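Local coordinates for peptide methionine sulfoxide reductase msrA/msrB (Neisseria meningitidis, PDB 3BQG), which probably reduces methionine sulfoxide in peptides and proteins back to methionine, here represented by its MsrA domain in the sulfenic acid form, at residues T51-T56 with L132-D137; L66-I71 with P104-V109; Q73-V78 with S97-T102; A112-E117 with L123-E128. The protein carries 1 engineered substitution. All coordinates share one frame; numbering follows the deposited sequence.

Contact 1 (T51-T56 with L132-D137); sequences TGHAET and LKNFYD
The Phe135 ring overlaps Thr56 through a single corner. Its CE1 comes 3.9 Å from Thr56 O, which lies at the ring's edge in its plane, and 4.1 Å from Thr56 CB. What carries the ring there is its first torsion: CG stands trans to the backbone N (chi1 -179°), so the side chain reaches out from its strand. Thr56 CG2 faces the same ring carbon, while Thr56 OG1 is turned back to Ala54 O, 3.0 Å away, in a hydrogen bond that comes in from well above the carbonyl plane. Tyr7 of strand 3-10 meets both Thr56 and Phe135.

Strands 54-62 and 135-137 are not sheet neighbours: strand 26-34 runs between them in the mixed sheet, and Ala34 touches both Thr56 and Phe135. These side chains therefore reach past the middle strand, near the edge of the ferredoxin-like sheet of MsrA. Glu55, the residue before Thr56, accepts through OE1 a hydrogen bond from the N of Phe13, next to Cys12, the cysteine found as the sulfenic acid.

Nearer the loop, His53 and Asn134 cross at about a right angle, ring and amide planes 75° apart. His53 CE1 is 3.3 Å from Asn134 OD1, an oxygen that accepts a hydrogen bond from Gly36 N, and 4.0 Å from Tyr136 CE2. His53 NE2 is hydrogen-bonded with Thr38 OG1, which would help set the turn of the imidazole.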
loop_
_atom_site.group_PDB
_atom_site.type_symbol
_atom_site.label_atom_id
_atom_site.label_comp_id
_atom_site.label_asym_id
_atom_site.label_seq_id
_atom_site.Cartn_x
_atom_site.Cartn_y
_atom_site.Cartn_z
ATOM N N THR A 51 3.264 9.696 15.638
ATOM C CA THR A 51 3.813 10.589 14.631
ATOM C C THR A 51 2.817 10.785 13.474
ATOM O O THR A 51 2.961 11.713 12.676
ATOM C CB THR A 51 5.146 10.055 14.087
ATOM O OG1 THR A 51 4.964 8.722 13.606
ATOM C CG2 THR A 51 6.213 10.064 15.173
ATOM N N GLY A 52 1.824 9.899 13.387
ATOM C CA GLY A 52 0.795 10.004 12.358
ATOM C C GLY A 52 1.029 9.360 11.003
ATOM O O GLY A 52 0.175 9.455 10.117
ATOM N N HIS A 53 2.172 8.707 10.829
ATOM C CA HIS A 53 2.514 8.053 9.564
ATOM C C HIS A 53 1.662 6.822 9.306
ATOM O O HIS A 53 1.201 6.165 10.233
ATOM C CB HIS A 53 3.984 7.606 9.573
ATOM C CG HIS A 53 4.958 8.726 9.737
ATOM N ND1 HIS A 53 5.620 9.299 8.672
ATOM C CD2 HIS A 53 5.376 9.388 10.841
ATOM C CE1 HIS A 53 6.407 10.263 9.114
ATOM N NE2 HIS A 53 6.277 10.337 10.427
ATOM N N ALA A 54 1.482 6.500 8.033
ATOM C CA ALA A 54 0.724 5.321 7.642
ATOM C C ALA A 54 1.731 4.264 7.186
ATOM O O ALA A 54 2.716 4.594 6.516
ATOM C CB ALA A 54 -0.203 5.663 6.496
ATOM N N GLU A 55 1.516 3.004 7.560
ATOM C CA GLU A 55 2.420 1.964 7.097
ATOM C C GLU A 55 2.116 1.890 5.607
ATOM O O GLU A 55 0.974 1.672 5.194
ATOM C CB GLU A 55 2.162 0.647 7.830
ATOM C CG GLU A 55 2.899 0.616 9.173
ATOM C CD GLU A 55 2.752 -0.687 9.924
ATOM O OE1 GLU A 55 2.662 -1.750 9.275
ATOM O OE2 GLU A 55 2.747 -0.649 11.175
ATOM N N THR A 56 3.148 2.107 4.808
ATOM C CA THR A 56 3.007 2.173 3.362
ATOM C C THR A 56 4.045 1.334 2.634
ATOM O O THR A 56 5.128 1.072 3.157
ATOM C CB THR A 56 3.148 3.658 2.913
ATOM O OG1 THR A 56 2.180 4.458 3.612
ATOM C CG2 THR A 56 2.951 3.807 1.414
ATOM N N LEU A 132 2.117 12.388 -2.072
ATOM C CA LEU A 132 2.997 11.791 -1.080
ATOM C C LEU A 132 3.717 12.988 -0.471
ATOM O O LEU A 132 4.436 13.703 -1.174
ATOM C CB LEU A 132 4.026 10.866 -1.723
ATOM C CG LEU A 132 5.068 10.341 -0.721
ATOM C CD1 LEU A 132 4.516 9.119 0.009
ATOM C CD2 LEU A 132 6.355 9.999 -1.437
ATOM N N LYS A 133 3.512 13.216 0.823
ATOM C CA LYS A 133 4.137 14.338 1.515
ATOM C C LYS A 133 5.521 13.941 2.014
ATOM O O LYS A 133 6.475 14.714 1.924
ATOM C CB LYS A 133 3.264 14.773 2.687
ATOM C CG LYS A 133 1.935 15.420 2.288
ATOM C CD LYS A 133 0.950 15.439 3.446
ATOM C CE LYS A 133 1.612 15.799 4.783
ATOM N NZ LYS A 133 2.448 14.681 5.348
ATOM N N ASN A 134 5.618 12.726 2.540
ATOM C CA ASN A 134 6.882 12.206 3.026
ATOM C C ASN A 134 6.853 10.683 3.108
ATOM O O ASN A 134 5.805 10.083 3.370
ATOM C CB ASN A 134 7.219 12.822 4.396
ATOM C CG ASN A 134 6.140 12.584 5.434
ATOM O OD1 ASN A 134 6.087 11.532 6.069
ATOM N ND2 ASN A 134 5.263 13.565 5.606
ATOM N N PHE A 135 8.000 10.063 2.837
ATOM C CA PHE A 135 8.125 8.616 2.921
ATOM C C PHE A 135 9.503 8.283 3.456
ATOM O O PHE A 135 10.504 8.823 2.983
ATOM C CB PHE A 135 7.962 7.936 1.560
ATOM C CG PHE A 135 8.066 6.434 1.628
ATOM C CD1 PHE A 135 6.966 5.662 1.987
ATOM C CD2 PHE A 135 9.279 5.796 1.380
ATOM C CE1 PHE A 135 7.068 4.274 2.096
ATOM C CE2 PHE A 135 9.401 4.409 1.484
ATOM C CZ PHE A 135 8.293 3.643 1.845
ATOM N N TYR A 136 9.544 7.388 4.436
ATOM C CA TYR A 136 10.795 6.955 5.053
ATOM C C TYR A 136 10.799 5.430 5.152
ATOM O O TYR A 136 9.855 4.838 5.681
ATOM C CB TYR A 136 10.911 7.578 6.445
ATOM C CG TYR A 136 10.793 9.087 6.421
ATOM C CD1 TYR A 136 11.875 9.887 6.050
ATOM C CD2 TYR A 136 9.578 9.715 6.706
ATOM C CE1 TYR A 136 11.749 11.273 5.957
ATOM C CE2 TYR A 136 9.443 11.102 6.617
ATOM C CZ TYR A 136 10.531 11.872 6.241
ATOM O OH TYR A 136 10.401 13.242 6.146
ATOM N N ASP A 137 11.854 4.803 4.632
ATOM C CA ASP A 137 11.996 3.340 4.657
ATOM C C ASP A 137 11.935 2.776 6.073
ATOM O O ASP A 137 12.482 3.366 7.003
ATOM C CB ASP A 137 13.344 2.914 4.067
ATOM C CG ASP A 137 13.482 3.239 2.598
ATOM O OD1 ASP A 137 12.601 3.918 2.035
ATOM O OD2 ASP A 137 14.495 2.809 2.009
#

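Contact 2 (L66-I71 with P104-V109); sequences LSLDDI and PAEKAV
Leu68 reaches across to Glu106 and Val109 with one methyl. From CB the chain runs to CG, trans to the backbone N (chi1 175°), and these two carbons act as a stalk that holds the branch point out from the helix start. At the tip CD2 does the touching. Leu68 CD2 lies 3.9 Å from Val109 CG1 and 4.0 Å from Glu106 CB, in the notch between two side chains one helical turn apart. The Glu106 side chain crosses the leucine at a slant: Glu106 CG is 4.2 Å from Leu68 CD2 and Glu106 OE2 4.1 Å, so the carboxylate end also borders the leucine. On the sheet side, Leu68 rests on Ile6 and Tyr61.

Around the leucine, the helix start is tied down. Asp70 N gives a hydrogen bond to Ser67 OG at 3.2 Å, and Ser67 N returns one to Asp70 OD2 at 3.0 Å, meeting that oxygen from above the carboxylate plane. This reciprocal pair is a capping box with Ser67 as the N-cap. The whole is a thin, surface-lying apolar seam where the first turns of helices 68-78 and 106-117 meet, as they lie side by side on one face of an alpha/beta sheet.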
loop_
_atom_site.group_PDB
_atom_site.type_symbol
_atom_site.label_atom_id
_atom_site.label_comp_id
_atom_site.label_asym_id
_atom_site.label_seq_id
_atom_site.Cartn_x
_atom_site.Cartn_y
_atom_site.Cartn_z
ATOM N N LEU A 66 2.920 -3.248 -16.485
ATOM C CA LEU A 66 1.760 -2.865 -15.689
ATOM C C LEU A 66 1.458 -1.376 -15.730
ATOM O O LEU A 66 2.368 -0.546 -15.730
ATOM C CB LEU A 66 1.976 -3.282 -14.230
ATOM C CG LEU A 66 2.242 -4.760 -13.941
ATOM C CD1 LEU A 66 2.705 -4.924 -12.499
ATOM C CD2 LEU A 66 0.979 -5.570 -14.204
ATOM N N SER A 67 0.170 -1.049 -15.768
ATOM C CA SER A 67 -0.278 0.338 -15.768
ATOM C C SER A 67 -0.669 0.655 -14.324
ATOM O O SER A 67 -0.838 -0.260 -13.513
ATOM C CB SER A 67 -1.502 0.500 -16.674
ATOM O OG SER A 67 -2.625 -0.192 -16.143
ATOM N N LEU A 68 -0.812 1.935 -14.001
ATOM C CA LEU A 68 -1.201 2.331 -12.653
ATOM C C LEU A 68 -2.521 1.663 -12.265
ATOM O O LEU A 68 -2.727 1.308 -11.105
ATOM C CB LEU A 68 -1.350 3.852 -12.561
ATOM C CG LEU A 68 -1.879 4.433 -11.242
ATOM C CD1 LEU A 68 -1.081 3.904 -10.054
ATOM C CD2 LEU A 68 -1.799 5.955 -11.304
ATOM N N ASP A 69 -3.415 1.489 -13.234
ATOM C CA ASP A 69 -4.692 0.855 -12.939
ATOM C C ASP A 69 -4.502 -0.603 -12.553
ATOM O O ASP A 69 -5.138 -1.080 -11.616
ATOM C CB ASP A 69 -5.649 0.926 -14.126
ATOM C CG ASP A 69 -6.999 0.318 -13.799
ATOM O OD1 ASP A 69 -7.710 0.888 -12.935
ATOM O OD2 ASP A 69 -7.342 -0.735 -14.383
ATOM N N ASP A 70 -3.643 -1.316 -13.281
ATOM C CA ASP A 70 -3.389 -2.715 -12.953
ATOM C C ASP A 70 -2.947 -2.775 -11.497
ATOM O O ASP A 70 -3.449 -3.585 -10.717
ATOM C CB ASP A 70 -2.280 -3.312 -13.828
ATOM C CG ASP A 70 -2.631 -3.329 -15.301
ATOM O OD1 ASP A 70 -3.835 -3.324 -15.639
ATOM O OD2 ASP A 70 -1.692 -3.363 -16.126
ATOM N N ILE A 71 -2.005 -1.906 -11.134
ATOM C CA ILE A 71 -1.499 -1.860 -9.761
ATOM C C ILE A 71 -2.638 -1.606 -8.772
ATOM O O ILE A 71 -2.696 -2.224 -7.707
ATOM C CB ILE A 71 -0.436 -0.749 -9.586
ATOM C CG1 ILE A 71 0.821 -1.089 -10.396
ATOM C CG2 ILE A 71 -0.094 -0.582 -8.108
ATOM C CD1 ILE A 71 1.556 -2.339 -9.913
ATOM N N PRO A 104 1.291 14.769 -9.968
ATOM C CA PRO A 104 -0.061 15.326 -9.841
ATOM C C PRO A 104 -1.079 14.840 -10.876
ATOM O O PRO A 104 -2.283 14.857 -10.619
ATOM C CB PRO A 104 0.179 16.837 -9.908
ATOM C CG PRO A 104 1.415 16.953 -10.740
ATOM C CD PRO A 104 2.279 15.839 -10.198
ATOM N N ALA A 105 -0.604 14.394 -12.035
ATOM C CA ALA A 105 -1.505 13.913 -13.085
ATOM C C ALA A 105 -2.159 12.592 -12.689
ATOM O O ALA A 105 -3.180 12.206 -13.259
ATOM C CB ALA A 105 -0.739 13.735 -14.402
ATOM N N GLU A 106 -1.572 11.908 -11.707
ATOM C CA GLU A 106 -2.090 10.617 -11.254
ATOM C C GLU A 106 -3.298 10.713 -10.328
ATOM O O GLU A 106 -3.990 9.717 -10.095
ATOM C CB GLU A 106 -0.971 9.817 -10.579
ATOM C CG GLU A 106 0.225 9.586 -11.493
ATOM C CD GLU A 106 1.319 8.753 -10.863
ATOM O OE1 GLU A 106 1.705 9.041 -9.710
ATOM O OE2 GLU A 106 1.810 7.816 -11.533
ATOM N N LYS A 107 -3.565 11.909 -9.810
ATOM C CA LYS A 107 -4.696 12.095 -8.908
ATOM C C LYS A 107 -6.020 11.717 -9.575
ATOM O O LYS A 107 -6.832 10.986 -9.004
ATOM C CB LYS A 107 -4.771 13.551 -8.435
ATOM C CG LYS A 107 -5.757 13.763 -7.296
ATOM C CD LYS A 107 -5.975 15.233 -7.001
ATOM C CE LYS A 107 -6.802 15.416 -5.737
ATOM N NZ LYS A 107 -6.063 14.894 -4.548
ATOM N N ALA A 108 -6.239 12.229 -10.783
ATOM C CA ALA A 108 -7.470 11.959 -11.513
ATOM C C ALA A 108 -7.592 10.477 -11.859
ATOM O O ALA A 108 -8.679 9.914 -11.827
ATOM C CB ALA A 108 -7.517 12.804 -12.779
ATOM N N VAL A 109 -6.473 9.842 -12.186
ATOM C CA VAL A 109 -6.502 8.425 -12.522
ATOM C C VAL A 109 -6.913 7.601 -11.306
ATOM O O VAL A 109 -7.716 6.669 -11.417
ATOM C CB VAL A 109 -5.130 7.946 -13.022
ATOM C CG1 VAL A 109 -5.156 6.450 -13.270
ATOM C CG2 VAL A 109 -4.779 8.674 -14.310
#

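Contact 3 (Q73-V78 with S97-T102); sequences QYFFRV and SGVYYT
Two trans torsions bring Phe75 and Val99 together: the Phe75 ring leaves its helix with CG opposite the backbone N (chi1 180°), pointing at the strand, and Val99 has CG1 opposite its own N (chi1 177°), which leaves CG2 as the branch that meets the ring. Phe75 CE2 lies 4.0 Å from Val99 CG2. The neighbouring ring carbon of Phe75, CZ, is 4.0 Å from Gly98 O. Both partners come at the ring obliquely, and the two side chains run past each other in opposite directions rather than meeting head on.

Gly98 has only its backbone here. Its carbonyl carbon also sits 4.2 Å above one face of the Tyr100 ring, toward the rim; Tyr100 OH is hydrogen-bonded with Glu128. Leu8 and Ile6 of strand 3-10 extend the apolar layer, Leu8 against Phe75 and Ile6 against Val99.

Helix 68-78 is the second helix of a ferredoxin-like beta-alpha-beta-beta-alpha-beta core, and strand 97-101 its fourth strand. Between helix and strand the chemistry is buried and non-directional: ring carbons rest on a methyl and a carbonyl oxygen, so shape rather than polar bonding sets the fit.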
loop_
_atom_site.group_PDB
_atom_site.type_symbol
_atom_site.label_atom_id
_atom_site.label_comp_id
_atom_site.label_asym_id
_atom_site.label_seq_id
_atom_site.Cartn_x
_atom_site.Cartn_y
_atom_site.Cartn_z
ATOM N N GLN A 73 -5.842 -2.308 -9.197
ATOM C CA GLN A 73 -6.740 -3.456 -9.128
ATOM C C GLN A 73 -6.171 -4.505 -8.171
ATOM O O GLN A 73 -6.908 -5.087 -7.376
ATOM C CB GLN A 73 -6.962 -4.057 -10.519
ATOM C CG GLN A 73 -7.655 -3.101 -11.483
ATOM C CD GLN A 73 -8.993 -2.601 -10.952
ATOM O OE1 GLN A 73 -9.218 -1.396 -10.829
ATOM N NE2 GLN A 73 -9.886 -3.528 -10.640
ATOM N N TYR A 74 -4.864 -4.741 -8.240
ATOM C CA TYR A 74 -4.219 -5.700 -7.341
ATOM C C TYR A 74 -4.387 -5.219 -5.898
ATOM O O TYR A 74 -4.582 -6.016 -4.980
ATOM C CB TYR A 74 -2.723 -5.818 -7.664
ATOM C CG TYR A 74 -2.404 -6.732 -8.832
ATOM C CD1 TYR A 74 -2.639 -8.107 -8.748
ATOM C CD2 TYR A 74 -1.836 -6.231 -10.002
ATOM C CE1 TYR A 74 -2.309 -8.963 -9.798
ATOM C CE2 TYR A 74 -1.499 -7.078 -11.062
ATOM C CZ TYR A 74 -1.737 -8.442 -10.948
ATOM O OH TYR A 74 -1.387 -9.295 -11.970
ATOM N N PHE A 75 -4.304 -3.904 -5.717
ATOM C CA PHE A 75 -4.454 -3.280 -4.403
ATOM C C PHE A 75 -5.845 -3.581 -3.854
ATOM O O PHE A 75 -5.984 -4.119 -2.754
ATOM C CB PHE A 75 -4.266 -1.764 -4.539
ATOM C CG PHE A 75 -4.406 -1.004 -3.250
ATOM C CD1 PHE A 75 -3.501 -1.191 -2.210
ATOM C CD2 PHE A 75 -5.410 -0.052 -3.101
ATOM C CE1 PHE A 75 -3.595 -0.441 -1.038
ATOM C CE2 PHE A 75 -5.515 0.708 -1.929
ATOM C CZ PHE A 75 -4.601 0.514 -0.899
ATOM N N PHE A 76 -6.869 -3.239 -4.637
ATOM C CA PHE A 76 -8.263 -3.442 -4.243
ATOM C C PHE A 76 -8.649 -4.895 -3.996
ATOM O O PHE A 76 -9.624 -5.168 -3.299
ATOM C CB PHE A 76 -9.217 -2.866 -5.299
ATOM C CG PHE A 76 -9.121 -1.375 -5.469
ATOM C CD1 PHE A 76 -9.084 -0.532 -4.362
ATOM C CD2 PHE A 76 -9.070 -0.814 -6.739
ATOM C CE1 PHE A 76 -9.000 0.855 -4.518
ATOM C CE2 PHE A 76 -8.987 0.568 -6.908
ATOM C CZ PHE A 76 -8.949 1.403 -5.795
ATOM N N ARG A 77 -7.905 -5.823 -4.587
ATOM C CA ARG A 77 -8.194 -7.239 -4.420
ATOM C C ARG A 77 -7.997 -7.717 -2.985
ATOM O O ARG A 77 -8.711 -8.602 -2.516
ATOM C CB ARG A 77 -7.306 -8.069 -5.357
ATOM C CG ARG A 77 -7.470 -9.572 -5.202
ATOM C CD ARG A 77 -6.575 -10.335 -6.178
ATOM N NE ARG A 77 -6.893 -10.036 -7.573
ATOM C CZ ARG A 77 -6.189 -10.482 -8.608
ATOM N NH1 ARG A 77 -5.129 -11.248 -8.402
ATOM N NH2 ARG A 77 -6.535 -10.158 -9.849
ATOM N N VAL A 78 -7.046 -7.116 -2.277
ATOM C CA VAL A 78 -6.749 -7.551 -0.918
ATOM C C VAL A 78 -6.932 -6.537 0.212
ATOM O O VAL A 78 -6.819 -6.891 1.387
ATOM C CB VAL A 78 -5.310 -8.110 -0.858
ATOM C CG1 VAL A 78 -5.176 -9.288 -1.835
ATOM C CG2 VAL A 78 -4.313 -7.024 -1.210
ATOM N N SER A 97 -6.097 3.251 5.023
ATOM C CA SER A 97 -5.890 2.944 3.609
ATOM C C SER A 97 -5.658 4.219 2.807
ATOM O O SER A 97 -6.222 5.272 3.105
ATOM C CB SER A 97 -7.092 2.186 3.025
ATOM O OG SER A 97 -8.282 2.960 3.088
ATOM N N GLY A 98 -4.813 4.119 1.792
ATOM C CA GLY A 98 -4.549 5.276 0.967
ATOM C C GLY A 98 -3.620 5.003 -0.191
ATOM O O GLY A 98 -2.853 4.036 -0.181
ATOM N N VAL A 99 -3.711 5.857 -1.206
ATOM C CA VAL A 99 -2.860 5.767 -2.387
ATOM C C VAL A 99 -2.198 7.153 -2.456
ATOM O O VAL A 99 -2.900 8.167 -2.501
ATOM C CB VAL A 99 -3.703 5.520 -3.669
ATOM C CG1 VAL A 99 -2.793 5.512 -4.895
ATOM C CG2 VAL A 99 -4.472 4.189 -3.548
ATOM N N TYR A 100 -0.869 7.208 -2.450
ATOM C CA TYR A 100 -0.170 8.489 -2.496
ATOM C C TYR A 100 0.700 8.560 -3.741
ATOM O O TYR A 100 1.406 7.616 -4.083
ATOM C CB TYR A 100 0.663 8.689 -1.223
ATOM C CG TYR A 100 -0.111 8.372 0.043
ATOM C CD1 TYR A 100 -1.306 9.030 0.343
ATOM C CD2 TYR A 100 0.328 7.375 0.915
ATOM C CE1 TYR A 100 -2.054 8.689 1.491
ATOM C CE2 TYR A 100 -0.406 7.026 2.058
ATOM C CZ TYR A 100 -1.590 7.680 2.336
ATOM O OH TYR A 100 -2.317 7.287 3.442
ATOM N N TYR A 101 0.665 9.703 -4.409
ATOM C CA TYR A 101 1.398 9.872 -5.660
ATOM C C TYR A 101 2.400 11.025 -5.680
ATOM O O TYR A 101 2.266 11.991 -4.935
ATOM C CB TYR A 101 0.381 10.075 -6.778
ATOM C CG TYR A 101 -0.557 11.221 -6.488
ATOM C CD1 TYR A 101 -0.175 12.542 -6.732
ATOM C CD2 TYR A 101 -1.801 11.000 -5.892
ATOM C CE1 TYR A 101 -1.003 13.605 -6.386
ATOM C CE2 TYR A 101 -2.629 12.058 -5.544
ATOM C CZ TYR A 101 -2.230 13.359 -5.788
ATOM O OH TYR A 101 -3.040 14.406 -5.418
ATOM N N THR A 102 3.383 10.913 -6.573
ATOM C CA THR A 102 4.417 11.926 -6.746
ATOM C C THR A 102 4.194 12.729 -8.029
ATOM O O THR A 102 4.849 13.750 -8.250
ATOM C CB THR A 102 5.822 11.294 -6.777
ATOM O OG1 THR A 102 5.863 10.262 -7.766
ATOM C CG2 THR A 102 6.161 10.698 -5.417
#

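Contact 4 (A112-E117 with L123-E128); sequences AALKRE and LPLVVE
Of the flat groups at this junction, the Leu114 peptide is met at its O by Leu125 CD2, 3.4 Å away and close for a carbon, while the Glu117 carboxylate turns away from 123-128 toward Phe76. The same methyl, Leu125 CD2, lies 3.9 Å from Glu117 CB. Glu117 crosses Leu125 at about a right angle; the chain bends at chi2 (62°), which swings the carboxylate over to Phe76, whose CB is 3.4 Å from Glu117 OE2. Thus only the aliphatic root of the glutamate joins the apolar patch.

Leu114 supplies the other half. Its CD2 is 4.2 Å from Leu125 CD2 and 4.0 Å from Val127 CB, so this one methyl bridges two residues of the returning chain, Leu125 and Val127, which both point at the helix while Val126 between them points the other way.

Behind the patch, Phe76 of helix 68-78 touches Leu114 and Glu117, and Pro81 lies against Leu125 and Val127. The segment then runs into strand 128-131, parallel to strand 97-101, so the loop packs on the very helix, 106-117, that makes the beta-alpha-beta crossover between those two strands.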
loop_
_atom_site.group_PDB
_atom_site.type_symbol
_atom_site.label_atom_id
_atom_site.label_comp_id
_atom_site.label_asym_id
_atom_site.label_seq_id
_atom_site.Cartn_x
_atom_site.Cartn_y
_atom_site.Cartn_z
ATOM N N ALA A 112 -10.692 8.067 -10.469
ATOM C CA ALA A 112 -11.549 7.342 -11.401
ATOM C C ALA A 112 -11.587 5.865 -11.023
ATOM O O ALA A 112 -12.631 5.211 -11.123
ATOM C CB ALA A 112 -11.026 7.504 -12.833
ATOM N N ALA A 113 -10.443 5.338 -10.596
ATOM C CA ALA A 113 -10.360 3.938 -10.195
ATOM C C ALA A 113 -11.210 3.711 -8.945
ATOM O O ALA A 113 -11.868 2.684 -8.811
ATOM C CB ALA A 113 -8.908 3.546 -9.927
ATOM N N LEU A 114 -11.181 4.668 -8.025
ATOM C CA LEU A 114 -11.969 4.559 -6.802
ATOM C C LEU A 114 -13.465 4.648 -7.117
ATOM O O LEU A 114 -14.282 3.941 -6.520
ATOM C CB LEU A 114 -11.581 5.667 -5.817
ATOM C CG LEU A 114 -10.239 5.487 -5.100
ATOM C CD1 LEU A 114 -9.912 6.718 -4.306
ATOM C CD2 LEU A 114 -10.310 4.279 -4.185
ATOM N N LYS A 115 -13.827 5.514 -8.056
ATOM C CA LYS A 115 -15.230 5.660 -8.418
ATOM C C LYS A 115 -15.759 4.332 -8.945
ATOM O O LYS A 115 -16.874 3.932 -8.619
ATOM C CB LYS A 115 -15.405 6.754 -9.480
ATOM C CG LYS A 115 -16.856 7.018 -9.861
ATOM C CD LYS A 115 -16.989 8.194 -10.823
ATOM C CE LYS A 115 -18.453 8.555 -11.047
ATOM N NZ LYS A 115 -18.623 9.682 -11.998
ATOM N N ARG A 116 -14.950 3.645 -9.750
ATOM C CA ARG A 116 -15.353 2.359 -10.311
ATOM C C ARG A 116 -15.453 1.286 -9.233
ATOM O O ARG A 116 -16.367 0.463 -9.259
ATOM C CB ARG A 116 -14.368 1.910 -11.399
ATOM C CG ARG A 116 -14.414 2.766 -12.667
ATOM C CD ARG A 116 -13.399 2.309 -13.711
ATOM N NE ARG A 116 -13.458 3.131 -14.917
ATOM C CZ ARG A 116 -14.518 3.207 -15.719
ATOM N NH1 ARG A 116 -15.610 2.509 -15.442
ATOM N NH2 ARG A 116 -14.487 3.979 -16.801
ATOM N N GLU A 117 -14.513 1.297 -8.289
ATOM C CA GLU A 117 -14.492 0.321 -7.202
ATOM C C GLU A 117 -15.723 0.487 -6.310
ATOM O O GLU A 117 -16.235 -0.487 -5.764
ATOM C CB GLU A 117 -13.214 0.498 -6.370
ATOM C CG GLU A 117 -12.885 -0.649 -5.406
ATOM C CD GLU A 117 -12.635 -1.976 -6.116
ATOM O OE1 GLU A 117 -12.432 -1.976 -7.351
ATOM O OE2 GLU A 117 -12.634 -3.024 -5.434
ATOM N N LEU A 123 -21.166 0.096 1.171
ATOM C CA LEU A 123 -20.634 1.058 2.142
ATOM C C LEU A 123 -19.711 2.038 1.418
ATOM O O LEU A 123 -19.027 1.671 0.461
ATOM C CB LEU A 123 -19.840 0.350 3.252
ATOM C CG LEU A 123 -20.573 -0.637 4.168
ATOM C CD1 LEU A 123 -19.605 -1.195 5.200
ATOM C CD2 LEU A 123 -21.737 0.056 4.851
ATOM N N PRO A 124 -19.677 3.298 1.859
ATOM C CA PRO A 124 -18.803 4.259 1.180
ATOM C C PRO A 124 -17.310 3.956 1.325
ATOM O O PRO A 124 -16.849 3.487 2.370
ATOM C CB PRO A 124 -19.200 5.594 1.807
ATOM C CG PRO A 124 -19.653 5.215 3.180
ATOM C CD PRO A 124 -20.429 3.933 2.956
ATOM N N LEU A 125 -16.559 4.213 0.259
ATOM C CA LEU A 125 -15.112 3.990 0.260
ATOM C C LEU A 125 -14.412 5.096 1.053
ATOM O O LEU A 125 -14.823 6.255 1.000
ATOM C CB LEU A 125 -14.593 3.959 -1.179
ATOM C CG LEU A 125 -14.475 2.578 -1.829
ATOM C CD1 LEU A 125 -15.746 1.776 -1.635
ATOM C CD2 LEU A 125 -14.148 2.747 -3.302
ATOM N N VAL A 126 -13.369 4.741 1.800
ATOM C CA VAL A 126 -12.661 5.737 2.596
ATOM C C VAL A 126 -11.158 5.800 2.318
ATOM O O VAL A 126 -10.405 6.395 3.084
ATOM C CB VAL A 126 -12.885 5.506 4.114
ATOM C CG1 VAL A 126 -14.369 5.540 4.432
ATOM C CG2 VAL A 126 -12.279 4.176 4.546
ATOM N N VAL A 127 -10.729 5.190 1.219
ATOM C CA VAL A 127 -9.317 5.193 0.833
ATOM C C VAL A 127 -8.829 6.612 0.522
ATOM O O VAL A 127 -9.478 7.347 -0.222
ATOM C CB VAL A 127 -9.093 4.303 -0.420
ATOM C CG1 VAL A 127 -7.628 4.356 -0.856
ATOM C CG2 VAL A 127 -9.514 2.873 -0.116
ATOM N N GLU A 128 -7.688 6.995 1.091
ATOM C CA GLU A 128 -7.114 8.321 0.847
ATOM C C GLU A 128 -6.511 8.388 -0.560
ATOM O O GLU A 128 -6.043 7.387 -1.095
ATOM C CB GLU A 128 -6.023 8.646 1.889
ATOM C CG GLU A 128 -6.554 8.782 3.313
ATOM C CD GLU A 128 -5.498 9.198 4.327
ATOM O OE1 GLU A 128 -4.303 8.900 4.137
ATOM O OE2 GLU A 128 -5.870 9.816 5.340
#

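How the contacts relate
Contact 3 is the buried one, about 5 Å from the chain centre to its own; contacts 1 and 4 are partly buried and contact 2 lies at the surface. Contacts 2 and 3 share helix 68-78, and contacts 2 and 4 share helix 106-117, so the three describe one helical layer on the sheet. Contact 1 lies toward the other edge of that sheet, and alone mixes imidazole, amide and aromatic groups; the others rest on aliphatic methyls or one phenyl ring. Probable hydrogen bonds join them instead: Val99 N to Glu128 O (2.8 Å) between contacts 3 and 4, and Leu132 N to Tyr101 O (2.9 Å) between contacts 1 and 3.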